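Local coordinates for protein phosphoribosylformylglycinamidine synthase 2 (Thermus thermophilus, PDB 3VIU) that belongs to the PurM-like AIR synthase-related family, carries two such modules in one chain, and binds ADP and magnesium, at residues 185-197 with 269-281. Residues are numbered along the deposited sequence; the frame is centred on the assembly and turned at random.
Sequences HLKRSRASLGRPI and LSELAHKSGLGVE
S276, by the last turn of helix 264-275, makes the one hydrogen bond between the loop 186-195 and segment 269-281: A191 N donates to S276 OG over 2.9 Å, well bent at 130°. The same hydroxyl gives its proton to L272 O one turn back (2.7 Å), so OG relays the loop amide to the last turn of the helix. With chi1 -59°, OG lies anti to its own carbonyl carbon and beside its backbone N, from where it reaches L272 O, tilted 21° from the carbonyl plane. G277, with positive phi, forms a Schellman motif, and the chain turns into strand 279-283. This strand and 196-201, which the loop enters through the type II turn S192-R195, belong to one mixed sheet of the AIR synthase-related C-terminal fold; strand 331-338 runs between them, and the helix packs against the sheet.

Leucine methyls pack on the loop backbone: L272 CD1 abuts the S189 carbonyl, 3.3 Å from S189 O, and L278 CD2 is 3.7 Å from L193 N, at the start of the turn. Apolar contacts join A191 CB to L272 CD1 (4.0 Å), L193 CB to L278 CD2, and I197 CG2 to L269 CD2 beside V309 and V311.

R190, bent at chi2, crosses K275 at about a right angle, with K275 CB over one guanidinium face, toward the rim. R190 NH1 bonds weakly to S189 O and also forms a salt bridge with E67, a residue of the ADP pocket.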
# COMPACT_ATOMS: atom_id res chain seq x y z
N HIS A 185 -21.67 -11.45 -2.97
CA HIS A 185 -20.72 -12.31 -3.67
C HIS A 185 -19.39 -12.48 -2.95
O HIS A 185 -18.45 -13.03 -3.53
CB HIS A 185 -20.43 -11.74 -5.06
CG HIS A 185 -21.64 -11.65 -5.94
ND1 HIS A 185 -21.71 -10.79 -7.01
CD2 HIS A 185 -22.81 -12.32 -5.91
CE1 HIS A 185 -22.87 -10.94 -7.61
NE2 HIS A 185 -23.56 -11.86 -6.97
N LEU A 186 -19.29 -12.02 -1.71
CA LEU A 186 -18.04 -12.14 -0.99
C LEU A 186 -17.55 -13.57 -0.81
O LEU A 186 -18.12 -14.35 -0.04
CB LEU A 186 -18.16 -11.46 0.38
CG LEU A 186 -16.92 -11.51 1.28
CD1 LEU A 186 -15.65 -11.30 0.48
CD2 LEU A 186 -17.05 -10.45 2.36
N LYS A 187 -16.49 -13.92 -1.54
CA LYS A 187 -15.92 -15.27 -1.47
C LYS A 187 -14.52 -15.26 -0.86
O LYS A 187 -13.82 -14.25 -0.87
CB LYS A 187 -15.87 -15.91 -2.86
CG LYS A 187 -14.88 -15.27 -3.83
CD LYS A 187 -14.92 -15.96 -5.19
CE LYS A 187 -14.06 -15.22 -6.22
NZ LYS A 187 -14.23 -15.79 -7.59
N ARG A 188 -14.11 -16.41 -0.32
CA ARG A 188 -12.81 -16.56 0.31
C ARG A 188 -12.07 -17.80 -0.21
O ARG A 188 -12.29 -18.24 -1.34
CB ARG A 188 -12.97 -16.65 1.84
CG ARG A 188 -13.92 -17.74 2.31
CD ARG A 188 -15.38 -17.38 2.02
NE ARG A 188 -16.23 -18.56 1.89
CZ ARG A 188 -16.54 -19.39 2.89
NH1 ARG A 188 -16.07 -19.17 4.11
NH2 ARG A 188 -17.32 -20.43 2.66
N SER A 189 -11.20 -18.36 0.62
CA SER A 189 -10.43 -19.54 0.24
C SER A 189 -10.93 -20.75 1.03
O SER A 189 -10.23 -21.27 1.89
CB SER A 189 -8.95 -19.29 0.53
OG SER A 189 -8.14 -20.35 0.05
N ARG A 190 -12.14 -21.19 0.72
CA ARG A 190 -12.73 -22.35 1.39
C ARG A 190 -13.11 -23.45 0.41
O ARG A 190 -13.37 -23.20 -0.76
CB ARG A 190 -13.96 -21.93 2.18
CG ARG A 190 -13.66 -21.03 3.36
CD ARG A 190 -12.91 -21.77 4.46
NE ARG A 190 -12.63 -20.90 5.60
CZ ARG A 190 -11.86 -19.82 5.56
NH1 ARG A 190 -11.27 -19.46 4.42
NH2 ARG A 190 -11.67 -19.09 6.65
N ALA A 191 -13.13 -24.68 0.91
CA ALA A 191 -13.48 -25.84 0.11
C ALA A 191 -14.14 -26.89 0.99
O ALA A 191 -13.72 -27.11 2.12
CB ALA A 191 -12.22 -26.42 -0.54
N SER A 192 -15.19 -27.53 0.48
CA SER A 192 -15.89 -28.56 1.24
C SER A 192 -15.32 -29.92 0.90
O SER A 192 -14.58 -30.08 -0.07
CB SER A 192 -17.40 -28.52 0.95
OG SER A 192 -17.66 -28.68 -0.44
N LEU A 193 -15.67 -30.92 1.71
CA LEU A 193 -15.15 -32.25 1.47
C LEU A 193 -15.73 -32.90 0.22
O LEU A 193 -16.91 -32.74 -0.08
CB LEU A 193 -15.41 -33.14 2.68
CG LEU A 193 -14.80 -34.54 2.60
CD1 LEU A 193 -13.34 -34.46 2.13
CD2 LEU A 193 -14.91 -35.18 3.97
N GLY A 194 -14.88 -33.60 -0.53
CA GLY A 194 -15.33 -34.29 -1.73
C GLY A 194 -15.45 -33.44 -2.98
O GLY A 194 -16.16 -33.79 -3.91
N ARG A 195 -14.73 -32.32 -3.02
CA ARG A 195 -14.78 -31.43 -4.16
C ARG A 195 -13.53 -31.49 -5.02
O ARG A 195 -12.43 -31.75 -4.52
CB ARG A 195 -14.96 -29.98 -3.68
CG ARG A 195 -16.07 -29.80 -2.66
CD ARG A 195 -17.39 -30.26 -3.24
NE ARG A 195 -17.63 -29.58 -4.50
CZ ARG A 195 -18.11 -30.18 -5.58
NH1 ARG A 195 -18.39 -31.47 -5.55
NH2 ARG A 195 -18.28 -29.49 -6.70
N PRO A 196 -13.68 -31.28 -6.32
CA PRO A 196 -12.49 -31.30 -7.18
C PRO A 196 -11.92 -29.88 -7.14
O PRO A 196 -12.65 -28.93 -6.83
CB PRO A 196 -13.06 -31.67 -8.54
CG PRO A 196 -14.39 -30.99 -8.52
CD PRO A 196 -14.90 -31.34 -7.13
N ILE A 197 -10.64 -29.72 -7.45
CA ILE A 197 -10.02 -28.40 -7.45
C ILE A 197 -9.53 -28.09 -8.87
O ILE A 197 -8.70 -28.81 -9.42
CB ILE A 197 -8.79 -28.34 -6.51
CG1 ILE A 197 -9.12 -29.00 -5.17
CG2 ILE A 197 -8.36 -26.90 -6.33
CD1 ILE A 197 -10.29 -28.39 -4.46
N LEU A 269 -2.78 -24.68 -2.47
CA LEU A 269 -3.58 -25.80 -1.97
C LEU A 269 -3.48 -26.07 -0.47
O LEU A 269 -4.50 -26.24 0.20
CB LEU A 269 -3.22 -27.07 -2.75
CG LEU A 269 -3.28 -26.88 -4.27
CD1 LEU A 269 -2.92 -28.17 -4.97
CD2 LEU A 269 -4.67 -26.41 -4.68
N SER A 270 -2.26 -26.11 0.06
CA SER A 270 -2.08 -26.37 1.48
C SER A 270 -2.79 -25.29 2.30
O SER A 270 -3.41 -25.57 3.32
CB SER A 270 -0.60 -26.41 1.84
OG SER A 270 -0.01 -25.12 1.72
N GLU A 271 -2.69 -24.05 1.83
CA GLU A 271 -3.33 -22.93 2.50
C GLU A 271 -4.84 -23.17 2.42
O GLU A 271 -5.54 -23.17 3.44
CB GLU A 271 -2.98 -21.63 1.79
CG GLU A 271 -2.87 -20.41 2.68
CD GLU A 271 -2.28 -19.22 1.94
OE1 GLU A 271 -3.06 -18.44 1.33
OE2 GLU A 271 -1.04 -19.07 1.95
N LEU A 272 -5.33 -23.39 1.21
CA LEU A 272 -6.74 -23.64 0.97
C LEU A 272 -7.23 -24.82 1.81
O LEU A 272 -8.32 -24.76 2.40
CB LEU A 272 -6.99 -23.92 -0.52
CG LEU A 272 -8.38 -24.40 -0.93
CD1 LEU A 272 -9.46 -23.49 -0.37
CD2 LEU A 272 -8.45 -24.45 -2.45
N ALA A 273 -6.43 -25.87 1.86
CA ALA A 273 -6.77 -27.07 2.61
C ALA A 273 -6.79 -26.78 4.11
O ALA A 273 -7.73 -27.17 4.82
CB ALA A 273 -5.78 -28.17 2.31
N HIS A 274 -5.76 -26.11 4.59
CA HIS A 274 -5.64 -25.79 6.00
C HIS A 274 -6.80 -24.94 6.54
O HIS A 274 -7.35 -25.23 7.61
CB HIS A 274 -4.31 -25.08 6.25
CG HIS A 274 -4.02 -24.85 7.69
ND1 HIS A 274 -3.84 -25.88 8.59
CD2 HIS A 274 -3.88 -23.70 8.41
CE1 HIS A 274 -3.61 -25.38 9.79
NE2 HIS A 274 -3.63 -24.06 9.71
N LYS A 275 -7.18 -23.90 5.80
CA LYS A 275 -8.28 -23.02 6.21
C LYS A 275 -9.62 -23.74 6.15
O LYS A 275 -10.58 -23.33 6.80
CB LYS A 275 -8.36 -21.78 5.30
CG LYS A 275 -7.08 -20.95 5.24
CD LYS A 275 -7.29 -19.65 4.47
CE LYS A 275 -5.95 -18.98 4.15
NZ LYS A 275 -5.04 -18.96 5.33
N SER A 276 -9.67 -24.82 5.37
CA SER A 276 -10.90 -25.59 5.22
C SER A 276 -11.00 -26.74 6.22
O SER A 276 -12.00 -27.46 6.26
CB SER A 276 -11.00 -26.14 3.79
OG SER A 276 -10.99 -25.09 2.84
N GLY A 277 -9.95 -26.92 7.01
CA GLY A 277 -9.94 -27.97 8.01
C GLY A 277 -9.86 -29.38 7.45
O GLY A 277 -10.22 -30.34 8.12
N LEU A 278 -9.40 -29.51 6.21
CA LEU A 278 -9.26 -30.82 5.59
C LEU A 278 -7.99 -30.83 4.76
O LEU A 278 -7.18 -29.91 4.84
CB LEU A 278 -10.49 -31.14 4.72
CG LEU A 278 -11.02 -30.03 3.82
CD1 LEU A 278 -9.96 -29.70 2.78
CD2 LEU A 278 -12.34 -30.44 3.17
N GLY A 279 -7.80 -31.88 3.96
CA GLY A 279 -6.61 -31.97 3.15
C GLY A 279 -6.88 -31.96 1.66
O GLY A 279 -8.03 -31.98 1.22
N VAL A 280 -5.81 -31.93 0.88
CA VAL A 280 -5.95 -31.93 -0.57
C VAL A 280 -4.98 -32.90 -1.25
O VAL A 280 -3.81 -32.98 -0.89
CB VAL A 280 -5.72 -30.50 -1.12
CG1 VAL A 280 -4.48 -29.91 -0.51
CG2 VAL A 280 -5.58 -30.54 -2.65
N GLU A 281 -5.50 -33.64 -2.22
CA GLU A 281 -4.70 -34.59 -2.97
C GLU A 281 -4.43 -33.93 -4.32
O GLU A 281 -5.36 -33.61 -5.06
CB GLU A 281 -5.48 -35.90 -3.18
CG GLU A 281 -4.71 -37.01 -3.91
CD GLU A 281 -5.53 -38.29 -4.08
OE1 GLU A 281 -6.24 -38.44 -5.11
OE2 GLU A 281 -5.47 -39.15 -3.18